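Enolase from the environmental genome shotgun sequencing of the Sargasso Sea (PDB 2QGY) is of unknown function but belongs to the enolase superfamily and binds magnesium, so it probably acts on a carboxylate substrate through a metal-stabilised enolate. Local coordinates at residues N305-S308 against V309-A313; I334-S337 against K338-E342; K211-L214 against K215-S219; T238-K241 against N242-M246; L154-I157 against E158-G162. All blocks are in the same frame, centred on the assembly; numbering follows the deposited sequence.

Interaction 1: N305-S308 against V309-A313; sequences NSMS and VSASA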
loop_
_atom_site.group_PDB
_atom_site.type_symbol
_atom_site.label_atom_id
_atom_site.label_comp_id
_atom_site.label_asym_id
_atom_site.label_seq_id
_atom_site.Cartn_x
_atom_site.Cartn_y
_atom_site.Cartn_z
ATOM N N ASN A 305 6.374 -6.198 -16.051
ATOM C CA ASN A 305 7.706 -5.709 -15.638
ATOM C C ASN A 305 8.585 -5.906 -16.867
ATOM O O ASN A 305 8.099 -6.340 -17.936
ATOM C CB ASN A 305 8.279 -6.596 -14.529
ATOM C CG ASN A 305 7.491 -6.516 -13.217
ATOM O OD1 ASN A 305 7.359 -5.449 -12.619
ATOM N ND2 ASN A 305 7.031 -7.647 -12.745
ATOM N N SER A 306 9.878 -5.613 -16.748
ATOM C CA SER A 306 10.778 -5.976 -17.868
ATOM C C SER A 306 10.853 -7.478 -18.021
ATOM O O SER A 306 10.581 -8.217 -17.090
ATOM C CB SER A 306 12.175 -5.441 -17.665
ATOM O OG SER A 306 12.987 -6.389 -16.977
ATOM N N MET A 307 11.248 -7.930 -19.208
ATOM C CA MET A 307 11.434 -9.362 -19.416
ATOM C C MET A 307 12.878 -9.771 -19.107
ATOM O O MET A 307 13.349 -10.825 -19.571
ATOM C CB MET A 307 10.981 -9.813 -20.836
ATOM C CG MET A 307 9.438 -9.748 -21.137
ATOM S SD MET A 307 8.480 -10.917 -20.139
ATOM C CE MET A 307 7.857 -9.822 -18.853
ATOM N N SER A 308 13.568 -8.958 -18.296
ATOM C CA SER A 308 14.918 -9.249 -17.858
ATOM C C SER A 308 14.902 -9.763 -16.415
ATOM O O SER A 308 14.634 -10.954 -16.194
ATOM C CB SER A 308 15.845 -8.021 -18.063
ATOM O OG SER A 308 15.512 -6.879 -17.257
ATOM N N VAL A 309 15.134 -8.887 -15.445
ATOM C CA VAL A 309 15.341 -9.303 -14.029
ATOM C C VAL A 309 14.061 -9.917 -13.417
ATOM O O VAL A 309 14.082 -11.043 -12.902
ATOM C CB VAL A 309 15.870 -8.121 -13.147
ATOM C CG1 VAL A 309 16.101 -8.570 -11.738
ATOM C CG2 VAL A 309 17.194 -7.563 -13.722
ATOM N N SER A 310 12.953 -9.199 -13.502
ATOM C CA SER A 310 11.655 -9.739 -13.024
ATOM C C SER A 310 11.292 -11.066 -13.684
ATOM O O SER A 310 10.894 -12.018 -12.989
ATOM C CB SER A 310 10.533 -8.749 -13.270
ATOM O OG SER A 310 10.698 -7.591 -12.487
ATOM N N ALA A 311 11.412 -11.148 -15.006
ATOM C CA ALA A 311 11.067 -12.418 -15.678
ATOM C C ALA A 311 11.946 -13.565 -15.177
ATOM O O ALA A 311 11.453 -14.677 -14.954
ATOM C CB ALA A 311 11.100 -12.299 -17.238
ATOM N N SER A 312 13.246 -13.325 -15.003
ATOM C CA SER A 312 14.124 -14.393 -14.521
ATOM C C SER A 312 13.759 -14.866 -13.127
ATOM O O SER A 312 13.724 -16.067 -12.868
ATOM C CB SER A 312 15.586 -13.958 -14.549
ATOM O OG SER A 312 16.399 -15.057 -14.169
ATOM N N ALA A 313 13.485 -13.926 -12.218
ATOM C CA ALA A 313 13.036 -14.289 -10.863
ATOM C C ALA A 313 11.751 -15.121 -10.941
ATOM O O ALA A 313 11.615 -16.161 -10.260
ATOM C CB ALA A 313 12.797 -13.023 -10.045
#

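Interaction 2: I334-S337 against K338-E342; sequences INFS and KKFCE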
loop_
_atom_site.group_PDB
_atom_site.type_symbol
_atom_site.label_atom_id
_atom_site.label_comp_id
_atom_site.label_asym_id
_atom_site.label_seq_id
_atom_site.Cartn_x
_atom_site.Cartn_y
_atom_site.Cartn_z
ATOM N N ILE A 334 9.879 -8.460 -25.100
ATOM C CA ILE A 334 11.053 -9.328 -25.198
ATOM C C ILE A 334 12.228 -8.664 -25.934
ATOM O O ILE A 334 13.329 -8.604 -25.399
ATOM C CB ILE A 334 10.732 -10.690 -25.830
ATOM C CG1 ILE A 334 9.743 -11.490 -24.943
ATOM C CG2 ILE A 334 12.018 -11.469 -26.076
ATOM C CD1 ILE A 334 10.387 -12.194 -23.727
ATOM N N ASN A 335 12.013 -8.176 -27.150
ATOM C CA ASN A 335 13.159 -7.601 -27.867
ATOM C C ASN A 335 13.557 -6.249 -27.296
ATOM O O ASN A 335 14.740 -5.887 -27.322
ATOM C CB ASN A 335 12.898 -7.497 -29.357
ATOM C CG ASN A 335 12.758 -8.856 -30.012
ATOM O OD1 ASN A 335 13.455 -9.818 -29.664
ATOM N ND2 ASN A 335 11.857 -8.943 -30.972
ATOM N N PHE A 336 12.592 -5.512 -26.736
ATOM C CA PHE A 336 12.968 -4.325 -25.997
ATOM C C PHE A 336 13.987 -4.664 -24.892
ATOM O O PHE A 336 14.991 -3.967 -24.708
ATOM C CB PHE A 336 11.782 -3.613 -25.351
ATOM C CG PHE A 336 12.209 -2.423 -24.562
ATOM C CD1 PHE A 336 12.568 -1.247 -25.223
ATOM C CD2 PHE A 336 12.324 -2.484 -23.173
ATOM C CE1 PHE A 336 13.001 -0.165 -24.526
ATOM C CE2 PHE A 336 12.769 -1.392 -22.459
ATOM C CZ PHE A 336 13.116 -0.224 -23.133
ATOM N N SER A 337 13.680 -5.693 -24.112
ATOM C CA SER A 337 14.520 -6.076 -22.982
ATOM C C SER A 337 15.862 -6.596 -23.502
ATOM O O SER A 337 16.912 -6.412 -22.867
ATOM C CB SER A 337 13.823 -7.137 -22.141
ATOM O OG SER A 337 12.600 -6.646 -21.611
ATOM N N LYS A 338 15.820 -7.254 -24.666
ATOM C CA LYS A 338 17.050 -7.746 -25.292
ATOM C C LYS A 338 18.032 -6.632 -25.662
ATOM O O LYS A 338 19.233 -6.885 -25.828
ATOM C CB LYS A 338 16.718 -8.593 -26.504
ATOM C CG LYS A 338 16.177 -9.977 -26.125
ATOM C CD LYS A 338 15.994 -10.833 -27.345
ATOM C CE LYS A 338 15.741 -12.271 -26.943
ATOM N NZ LYS A 338 15.328 -13.054 -28.148
ATOM N N LYS A 339 17.533 -5.413 -25.800
ATOM C CA LYS A 339 18.414 -4.263 -26.083
ATOM C C LYS A 339 19.499 -4.099 -25.026
ATOM O O LYS A 339 20.633 -3.708 -25.340
ATOM C CB LYS A 339 17.629 -2.960 -26.206
ATOM C CG LYS A 339 16.722 -2.841 -27.416
ATOM C CD LYS A 339 15.909 -1.551 -27.294
ATOM C CE LYS A 339 14.991 -1.352 -28.499
ATOM N NZ LYS A 339 15.771 -1.004 -29.707
ATOM N N PHE A 340 19.166 -4.376 -23.765
ATOM C CA PHE A 340 20.133 -4.158 -22.693
ATOM C C PHE A 340 20.476 -5.432 -21.906
ATOM O O PHE A 340 21.364 -5.409 -21.080
ATOM C CB PHE A 340 19.646 -3.036 -21.752
ATOM C CG PHE A 340 18.354 -3.377 -21.038
ATOM C CD1 PHE A 340 18.375 -4.086 -19.837
ATOM C CD2 PHE A 340 17.136 -3.003 -21.586
ATOM C CE1 PHE A 340 17.177 -4.402 -19.188
ATOM C CE2 PHE A 340 15.930 -3.309 -20.946
ATOM C CZ PHE A 340 15.962 -4.014 -19.743
ATOM N N CYS A 341 19.769 -6.535 -22.150
ATOM C CA CYS A 341 20.000 -7.756 -21.358
ATOM C C CYS A 341 20.147 -8.951 -22.288
ATOM O O CYS A 341 19.327 -9.135 -23.173
ATOM C CB CYS A 341 18.829 -8.015 -20.382
ATOM S SG CYS A 341 18.997 -9.494 -19.318
ATOM N N GLU A 342 21.190 -9.751 -22.074
ATOM C CA GLU A 342 21.297 -11.055 -22.742
ATOM C C GLU A 342 20.444 -12.011 -21.924
ATOM O O GLU A 342 20.889 -12.575 -20.923
ATOM C CB GLU A 342 22.772 -11.494 -22.844
ATOM C CG GLU A 342 23.588 -10.575 -23.762
ATOM C CD GLU A 342 25.124 -10.766 -23.704
ATOM O OE1 GLU A 342 25.822 -9.844 -24.186
ATOM O OE2 GLU A 342 25.646 -11.793 -23.181
#

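Interaction 3: K211-L214 against K215-S219; sequences KSFL and KEVSS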
loop_
_atom_site.group_PDB
_atom_site.type_symbol
_atom_site.label_atom_id
_atom_site.label_comp_id
_atom_site.label_asym_id
_atom_site.label_seq_id
_atom_site.Cartn_x
_atom_site.Cartn_y
_atom_site.Cartn_z
ATOM N N LYS A 211 -21.420 -9.987 -14.518
ATOM C CA LYS A 211 -22.252 -11.175 -14.446
ATOM C C LYS A 211 -22.847 -11.551 -15.803
ATOM O O LYS A 211 -22.792 -12.718 -16.181
ATOM C CB LYS A 211 -23.329 -11.002 -13.380
ATOM C CG LYS A 211 -22.814 -11.141 -11.960
ATOM C CD LYS A 211 -23.890 -10.665 -11.000
ATOM C CE LYS A 211 -23.555 -11.006 -9.569
ATOM N NZ LYS A 211 -24.518 -10.316 -8.658
ATOM N N SER A 212 -23.369 -10.565 -16.544
ATOM C CA SER A 212 -23.940 -10.832 -17.858
ATOM C C SER A 212 -22.868 -11.359 -18.817
ATOM O O SER A 212 -23.099 -12.335 -19.538
ATOM C CB SER A 212 -24.641 -9.588 -18.408
ATOM O OG SER A 212 -25.477 -9.000 -17.417
ATOM N N PHE A 213 -21.684 -10.740 -18.790
ATOM C CA PHE A 213 -20.567 -11.207 -19.612
ATOM C C PHE A 213 -20.208 -12.657 -19.289
ATOM O O PHE A 213 -20.116 -13.502 -20.176
ATOM C CB PHE A 213 -19.325 -10.301 -19.461
ATOM C CG PHE A 213 -18.140 -10.764 -20.259
ATOM C CD1 PHE A 213 -18.058 -10.502 -21.626
ATOM C CD2 PHE A 213 -17.104 -11.473 -19.650
ATOM C CE1 PHE A 213 -16.975 -10.929 -22.379
ATOM C CE2 PHE A 213 -16.004 -11.922 -20.388
ATOM C CZ PHE A 213 -15.923 -11.634 -21.766
ATOM N N LEU A 214 -20.010 -12.945 -18.006
ATOM C CA LEU A 214 -19.591 -14.282 -17.594
ATOM C C LEU A 214 -20.628 -15.357 -17.953
ATOM O O LEU A 214 -20.272 -16.501 -18.233
ATOM C CB LEU A 214 -19.291 -14.306 -16.097
ATOM C CG LEU A 214 -18.019 -13.528 -15.714
ATOM C CD1 LEU A 214 -17.847 -13.549 -14.205
ATOM C CD2 LEU A 214 -16.792 -14.103 -16.436
ATOM N N LYS A 215 -21.899 -14.963 -17.961
ATOM C CA LYS A 215 -22.978 -15.878 -18.346
ATOM C C LYS A 215 -22.900 -16.210 -19.846
ATOM O O LYS A 215 -23.115 -17.355 -20.258
ATOM C CB LYS A 215 -24.322 -15.253 -17.988
ATOM C CG LYS A 215 -25.484 -16.231 -17.965
ATOM C CD LYS A 215 -26.688 -15.602 -17.243
ATOM C CE LYS A 215 -27.647 -16.680 -16.720
ATOM N NZ LYS A 215 -28.683 -16.131 -15.774
ATOM N N GLU A 216 -22.547 -15.224 -20.658
ATOM C CA GLU A 216 -22.465 -15.424 -22.105
ATOM C C GLU A 216 -21.121 -15.994 -22.570
ATOM O O GLU A 216 -21.027 -16.563 -23.662
ATOM C CB GLU A 216 -22.770 -14.115 -22.840
ATOM C CG GLU A 216 -24.118 -13.496 -22.467
ATOM C CD GLU A 216 -25.303 -14.360 -22.881
ATOM O OE1 GLU A 216 -25.197 -15.031 -23.936
ATOM O OE2 GLU A 216 -26.330 -14.370 -22.148
ATOM N N VAL A 217 -20.073 -15.831 -21.767
ATOM C CA VAL A 217 -18.733 -16.201 -22.239
ATOM C C VAL A 217 -18.380 -17.652 -21.950
ATOM O O VAL A 217 -17.433 -18.184 -22.537
ATOM C CB VAL A 217 -17.621 -15.237 -21.702
ATOM C CG1 VAL A 217 -17.188 -15.645 -20.288
ATOM C CG2 VAL A 217 -16.435 -15.219 -22.661
ATOM N N SER A 218 -19.162 -18.310 -21.084
ATOM C CA SER A 218 -18.791 -19.648 -20.610
ATOM C C SER A 218 -18.660 -20.673 -21.749
ATOM O O SER A 218 -17.867 -21.616 -21.648
ATOM C CB SER A 218 -19.723 -20.153 -19.486
ATOM O OG SER A 218 -21.103 -19.958 -19.785
ATOM N N SER A 219 -19.417 -20.489 -22.831
ATOM C CA SER A 219 -19.376 -21.450 -23.948
ATOM C C SER A 219 -18.072 -21.421 -24.746
ATOM O O SER A 219 -17.769 -22.376 -25.472
ATOM C CB SER A 219 -20.580 -21.282 -24.891
ATOM O OG SER A 219 -20.786 -19.928 -25.253
#

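Interaction 4: T238-K241 against N242-M246; sequences TEIK and NTFNM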
loop_
_atom_site.group_PDB
_atom_site.type_symbol
_atom_site.label_atom_id
_atom_site.label_comp_id
_atom_site.label_asym_id
_atom_site.label_seq_id
_atom_site.Cartn_x
_atom_site.Cartn_y
_atom_site.Cartn_z
ATOM N N THR A 238 -15.850 -14.276 -3.615
ATOM C CA THR A 238 -16.456 -15.551 -3.262
ATOM C C THR A 238 -17.774 -15.705 -4.021
ATOM O O THR A 238 -18.047 -16.756 -4.569
ATOM C CB THR A 238 -16.635 -15.729 -1.747
ATOM O OG1 THR A 238 -17.638 -14.815 -1.263
ATOM C CG2 THR A 238 -15.281 -15.515 -0.998
ATOM N N GLU A 239 -18.563 -14.647 -4.076
ATOM C CA GLU A 239 -19.845 -14.698 -4.780
ATOM C C GLU A 239 -19.661 -15.101 -6.267
ATOM O O GLU A 239 -20.367 -15.977 -6.778
ATOM C CB GLU A 239 -20.557 -13.367 -4.650
ATOM C CG GLU A 239 -21.733 -13.218 -5.592
ATOM C CD GLU A 239 -22.525 -11.981 -5.302
ATOM O OE1 GLU A 239 -22.442 -11.497 -4.144
ATOM O OE2 GLU A 239 -23.243 -11.518 -6.219
ATOM N N ILE A 240 -18.703 -14.477 -6.940
ATOM C CA ILE A 240 -18.381 -14.822 -8.335
ATOM C C ILE A 240 -17.908 -16.244 -8.490
ATOM O O ILE A 240 -18.393 -16.976 -9.370
ATOM C CB ILE A 240 -17.292 -13.888 -8.951
ATOM C CG1 ILE A 240 -17.851 -12.477 -9.171
ATOM C CG2 ILE A 240 -16.735 -14.502 -10.274
ATOM C CD1 ILE A 240 -18.821 -12.321 -10.337
ATOM N N LYS A 241 -16.951 -16.646 -7.661
ATOM C CA LYS A 241 -16.392 -17.996 -7.766
ATOM C C LYS A 241 -17.491 -19.033 -7.564
ATOM O O LYS A 241 -17.478 -20.083 -8.218
ATOM C CB LYS A 241 -15.271 -18.200 -6.745
ATOM C CG LYS A 241 -14.784 -19.621 -6.628
ATOM C CD LYS A 241 -13.508 -19.706 -5.820
ATOM C CE LYS A 241 -13.344 -21.071 -5.146
ATOM N NZ LYS A 241 -13.304 -22.231 -6.045
ATOM N N ASN A 242 -18.446 -18.717 -6.695
ATOM C CA ASN A 242 -19.533 -19.642 -6.336
ATOM C C ASN A 242 -20.636 -19.714 -7.390
ATOM O O ASN A 242 -21.386 -20.701 -7.443
ATOM C CB ASN A 242 -20.154 -19.261 -4.978
ATOM C CG ASN A 242 -19.168 -19.423 -3.786
ATOM O OD1 ASN A 242 -18.126 -20.095 -3.886
ATOM N ND2 ASN A 242 -19.510 -18.807 -2.657
ATOM N N THR A 243 -20.728 -18.681 -8.212
ATOM C CA THR A 243 -21.794 -18.526 -9.194
ATOM C C THR A 243 -21.426 -19.166 -10.512
ATOM O O THR A 243 -22.291 -19.732 -11.192
ATOM C CB THR A 243 -22.167 -17.045 -9.365
ATOM O OG1 THR A 243 -22.554 -16.532 -8.089
ATOM C CG2 THR A 243 -23.344 -16.836 -10.364
ATOM N N PHE A 244 -20.138 -19.120 -10.858
ATOM C CA PHE A 244 -19.694 -19.585 -12.173
ATOM C C PHE A 244 -18.730 -20.765 -12.079
ATOM O O PHE A 244 -18.037 -20.931 -11.078
ATOM C CB PHE A 244 -19.083 -18.408 -12.947
ATOM C CG PHE A 244 -20.040 -17.276 -13.182
ATOM C CD1 PHE A 244 -20.970 -17.338 -14.220
ATOM C CD2 PHE A 244 -20.045 -16.158 -12.353
ATOM C CE1 PHE A 244 -21.874 -16.283 -14.446
ATOM C CE2 PHE A 244 -20.935 -15.113 -12.568
ATOM C CZ PHE A 244 -21.867 -15.180 -13.622
ATOM N N ASN A 245 -18.681 -21.584 -13.117
ATOM C CA ASN A 245 -17.829 -22.769 -13.122
ATOM C C ASN A 245 -16.560 -22.480 -13.931
ATOM O O ASN A 245 -16.198 -23.219 -14.860
ATOM C CB ASN A 245 -18.588 -23.952 -13.732
ATOM C CG ASN A 245 -17.849 -25.274 -13.575
ATOM O OD1 ASN A 245 -17.056 -25.456 -12.638
ATOM N ND2 ASN A 245 -18.092 -26.200 -14.506
ATOM N N MET A 246 -15.922 -21.365 -13.602
ATOM C CA MET A 246 -14.713 -20.933 -14.273
ATOM C C MET A 246 -13.658 -20.565 -13.207
ATOM O O MET A 246 -13.993 -20.043 -12.145
ATOM C CB MET A 246 -15.023 -19.743 -15.202
ATOM C CG MET A 246 -15.832 -20.089 -16.514
ATOM S SD MET A 246 -16.393 -18.644 -17.464
ATOM C CE MET A 246 -17.284 -17.751 -16.258
HETATM O O HOH W 1 -24.444 -14.044 -8.232
#

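Interaction 5: L154-I157 against E158-G162; sequences LRQI and EKFYG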
loop_
_atom_site.group_PDB
_atom_site.type_symbol
_atom_site.label_atom_id
_atom_site.label_comp_id
_atom_site.label_asym_id
_atom_site.label_seq_id
_atom_site.Cartn_x
_atom_site.Cartn_y
_atom_site.Cartn_z
ATOM N N LEU A 154 -6.864 -8.488 -33.058
ATOM C CA LEU A 154 -6.969 -9.771 -33.773
ATOM C C LEU A 154 -5.723 -10.168 -34.554
ATOM O O LEU A 154 -5.303 -11.322 -34.485
ATOM C CB LEU A 154 -8.221 -9.811 -34.665
ATOM C CG LEU A 154 -9.559 -9.676 -33.935
ATOM C CD1 LEU A 154 -10.668 -9.473 -34.949
ATOM C CD2 LEU A 154 -9.860 -10.868 -33.032
ATOM N N ARG A 155 -5.121 -9.222 -35.275
ATOM C CA ARG A 155 -3.898 -9.490 -36.034
ATOM C C ARG A 155 -2.727 -9.759 -35.082
ATOM O O ARG A 155 -1.866 -10.596 -35.360
ATOM C CB ARG A 155 -3.559 -8.335 -36.991
ATOM C CG ARG A 155 -4.603 -8.085 -38.106
ATOM C CD ARG A 155 -4.332 -6.791 -38.910
ATOM N NE ARG A 155 -4.287 -5.589 -38.064
ATOM C CZ ARG A 155 -3.170 -4.937 -37.733
ATOM N NH1 ARG A 155 -1.985 -5.353 -38.188
ATOM N NH2 ARG A 155 -3.231 -3.864 -36.947
ATOM N N GLN A 156 -2.721 -9.073 -33.939
ATOM C CA GLN A 156 -1.719 -9.348 -32.903
ATOM C C GLN A 156 -1.950 -10.719 -32.285
ATOM O O GLN A 156 -1.001 -11.414 -31.938
ATOM C CB GLN A 156 -1.742 -8.274 -31.814
ATOM C CG GLN A 156 -0.576 -8.354 -30.787
ATOM C CD GLN A 156 0.779 -7.932 -31.336
ATOM O OE1 GLN A 156 0.979 -7.839 -32.545
ATOM N NE2 GLN A 156 1.723 -7.669 -30.436
ATOM N N ILE A 157 -3.215 -11.098 -32.131
ATOM C CA ILE A 157 -3.546 -12.422 -31.587
ATOM C C ILE A 157 -3.173 -13.540 -32.585
ATOM O O ILE A 157 -2.736 -14.594 -32.170
ATOM C CB ILE A 157 -5.025 -12.477 -31.062
ATOM C CG1 ILE A 157 -5.141 -11.665 -29.766
ATOM C CG2 ILE A 157 -5.475 -13.913 -30.782
ATOM C CD1 ILE A 157 -6.430 -10.932 -29.623
ATOM N N GLU A 158 -3.316 -13.299 -33.892
ATOM C CA GLU A 158 -2.785 -14.230 -34.911
ATOM C C GLU A 158 -1.273 -14.450 -34.784
ATOM O O GLU A 158 -0.781 -15.576 -34.940
ATOM C CB GLU A 158 -3.053 -13.708 -36.314
ATOM C CG GLU A 158 -4.396 -14.027 -36.893
ATOM C CD GLU A 158 -4.614 -13.278 -38.184
ATOM O OE1 GLU A 158 -3.619 -13.137 -38.951
ATOM O OE2 GLU A 158 -5.764 -12.818 -38.412
ATOM N N LYS A 159 -0.554 -13.358 -34.536
ATOM C CA LYS A 159 0.895 -13.374 -34.383
ATOM C C LYS A 159 1.269 -14.264 -33.201
ATOM O O LYS A 159 2.043 -15.193 -33.345
ATOM C CB LYS A 159 1.407 -11.942 -34.198
ATOM C CG LYS A 159 2.920 -11.799 -34.110
ATOM C CD LYS A 159 3.341 -10.393 -33.629
ATOM C CE LYS A 159 3.195 -9.319 -34.720
ATOM N NZ LYS A 159 3.451 -7.907 -34.228
ATOM N N PHE A 160 0.710 -13.964 -32.028
ATOM C CA PHE A 160 0.889 -14.795 -30.839
ATOM C C PHE A 160 0.534 -16.284 -31.088
ATOM O O PHE A 160 1.254 -17.187 -30.673
ATOM C CB PHE A 160 0.024 -14.240 -29.686
ATOM C CG PHE A 160 0.526 -12.916 -29.087
ATOM C CD1 PHE A 160 1.518 -12.152 -29.707
ATOM C CD2 PHE A 160 0.004 -12.456 -27.877
ATOM C CE1 PHE A 160 1.958 -10.948 -29.167
ATOM C CE2 PHE A 160 0.441 -11.245 -27.318
ATOM C CZ PHE A 160 1.431 -10.493 -27.957
ATOM N N TYR A 161 -0.595 -16.531 -31.733
ATOM C CA TYR A 161 -1.004 -17.908 -32.071
ATOM C C TYR A 161 0.140 -18.627 -32.803
ATOM O O TYR A 161 0.585 -19.700 -32.382
ATOM C CB TYR A 161 -2.312 -17.892 -32.890
ATOM C CG TYR A 161 -2.661 -19.209 -33.554
ATOM C CD1 TYR A 161 -3.181 -20.267 -32.813
ATOM C CD2 TYR A 161 -2.483 -19.391 -34.934
ATOM C CE1 TYR A 161 -3.502 -21.481 -33.408
ATOM C CE2 TYR A 161 -2.800 -20.612 -35.548
ATOM C CZ TYR A 161 -3.320 -21.648 -34.776
ATOM O OH TYR A 161 -3.643 -22.860 -35.363
ATOM N N GLY A 162 0.643 -17.994 -33.859
ATOM C CA GLY A 162 1.799 -18.500 -34.609
ATOM C C GLY A 162 2.986 -18.903 -33.760
ATOM O O GLY A 162 3.767 -19.777 -34.145
#

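Interaction 1: N305-S308 against V309-A313
The side-chain amide of Asn305 is the flat group that meets the following helix: Ser310 comes up beside its root, with Ser310 OG 3.3 Å from Asn305 CB and 3.7 Å from Asn305 ND2. The polar ends turn elsewhere: Asn305 ND2 bonds to Asp275 and Ser310 OG to Ser277. Ahead of the helix, Ser306 folds back in an ST turn. Its OG accepts the backbone N-H of Ser308 (N to OG 2.9 Å, 156° at the hydrogen) and also the hydroxyl of Ser308 (OG to OG 2.6 Å), so two donors two residues on hold one oxygen. Ser308 occupies the N-cap position but makes no capping bond with its side chain; chi1 of 65° tucks its OG between the backbone N and the carbonyl carbon, turned toward Ser306. The helix itself starts with Ser312 N to Ser308 O at 3.0 Å. On another side Met307, bent at chi2 and chi3, brings SD to 4.1 Å from Ala311 CB. The turn follows strand 298-299 of the barrel and opens helix 309-320, buried against strands 37-43 and 48-53, where Glu52 bonds to both Ser306 OG and Ser310 N, and against helix 334-338 through Ile334 and Ser337.

Interaction 2: I334-S337 against K338-E342
Phe336 and Phe340 leave the backbone by different first torsions: chi1 of 178° swings the Phe336 ring beside its own carbonyl carbon, whereas chi1 of 63° holds the Phe340 ring between backbone N and carbonyl and folds it back under the preceding turn. There Ser337 O stands over the centre of the Phe340 ring, 3.6 Å above its plane, and the two rings meet obliquely at Phe336 CE2 to Phe340 CE2, 4.0 Å. The same Ser337 O takes two N-H groups: Cys341 N at 2.9 Å lies in the carbonyl plane, while Phe340 N at 3.2 Å sits well above it. The first of these bonds spans four residues and the second three, as does Lys339 N to Phe336 O. Two lysines lay their aliphatic chains on this turn. Lys338 is extended and runs alongside Asn335, its CD 3.6 Å from Asn335 OD1; Lys339 crosses Phe336 at about a right angle, CD to CD1 3.9 Å. The Ser337 hydroxyl turns the other way, bonding to Tyr333 O and Met307 N. Helix 334-338 follows barrel strand 327-329, and the chain then goes on to strand 345-348, with Phe340 packed on helix 366-371 and Phe336 meeting His24.

Interaction 3: K211-L214 against K215-S219
Val217 reaches back one turn to Phe213, and its CB is the first atom to land: it stands 3.9 Å above the Phe213 ring plane, offset toward the rim, a CH-pi contact 20° off the ring normal. The same CB lies 3.4 Å from Phe213 O. Beyond it the two methyls part. CG2, anti to the backbone N, reaches beyond the rim at the CZ end, 3.7 Å from Phe213 CZ; CG1, held between N and carbonyl carbon by chi1 of 83°, meets Phe213 O (3.6 Å) and Phe213 CE2 (3.9 Å), with Leu214 CD2 alongside at 4.2 Å. These three side chains belong to helix 207-217, the crossover helix of a beta-alpha-beta unit between strands 197-200 and 224-226 of the TIM-like barrel. Leu199 of the first strand touches both Phe213 and Val217, and helix 177-191 flanks them through Ile181 and Val184. On the outer side the backbone carries ordinary helical bonds from Lys215 N to Lys211 O and from Glu216 N to Ser212 O. Further on, Phe213 O receives only weak bonds, from Glu216 N and Val217 N. Glu216 bends at chi2, its CG 3.3 Å from Ser212 O.

Interaction 4: T238-K241 against N242-M246
Thr243 and Phe244 finish helix 234-243 against Glu239 and Ile240, at the C-terminal end of the helix that links strands 224-226 and 248-250 in a beta-alpha-beta unit of the barrel. Backbone bonding comes first. Asn242 N reaches Thr238 O at 2.9 Å in the usual helical way, but Ile240 O has to serve two donors: Phe244 N, 3.1 Å away and nearly along the C=O axis, and Thr243 N, which sits above the carbonyl plane. Phe244 is also the first residue to leave helical phi/psi, so this shared acceptor marks the place where the helix stops.

Side-chain polar bonds sit on the outer surface. The Thr243 hydroxyl donates to Glu239 O at 2.6 Å, a short bond back to the preceding turn; chi1 of -58° sets OG1 beside the backbone N, on the side from which it can reach that carbonyl. A water donates to Thr243 OG1 and, weakly, to Glu239 OE2, a loose link between the two side chains. The main partner of Glu239 OE2 is Lys211 NZ of helix 207-217, a salt bridge, and Lys241 forms another with Asp270.

Apolar contact is modest. The Phe244 ring lies against Leu214 of the neighbouring helix, and Thr243 CG2 stands 3.7 Å above one face, toward the rim. Ile240, which packs inward on Val248, puts CD1 4.2 Å from Phe244 CE2. At the edge of that ring, near its plane, Ile240 O lies 3.5 Å from Phe244 CD2.

Interaction 5: L154-I157 against E158-G162
Residues 154-157 and the residues after them continue the same helix, with i to i+4 bonds passing from Glu158 N to Leu154 O (2.9 Å), Lys159 N to Arg155 O, Phe160 N to Gln156 O and Tyr161 N to Ile157 O. The third is almost straight, 177° at the hydrogen. Gln156 carries most of the side-chain contact. Its chain leaves anti to the backbone N and then bends at chi2 (72°), which turns the amide along the helix toward the next turn. There OE1 accepts from Lys159 NZ at 3.0 Å, the donor close to the carbonyl plane, while the lysine bends at chi3 to meet it; the ammonium also forms a salt bridge with Asp28. The other half of the amide goes to Phe160: NE2 lies 3.5 Å from Phe160 CE1, with amide and ring planes 48° apart, and Gln156 CG sits over one face of the ring, 4.0 Å from Phe160 CE1. The amide is thereby gripped at its oxygen and packed at its nitrogen. Ile157 and Phe160 reach Ile170 and Ile168, on the strand that follows, and Ile157 also meets Val187 of helix 177-191. This is the crossover helix of a beta-alpha-beta unit, strands 135-141 and 168-170, in the TIM-like barrel of the enolase superfamily.

All five contacts are local and lie in the barrel domain, but their settings differ. Interaction 1 is wholly buried where the barrel meets the N-terminal sheet, and its chemistry is mainly serine hydroxyls; interaction 2, its centre about 10 Å from that of interaction 1, touches it through Met307 and Ser337 yet carries exposed lysines on its outer side. Interactions 3 and 4 lie on two neighbouring crossover helices, about 12 Å between centres, which touch by one charged link and one apolar patch. Interaction 4 is the more superficial, with a bridging water, while interaction 3 turns a phenylalanine and valine inward. Interaction 5, on a separate crossover helix, touches none of the others.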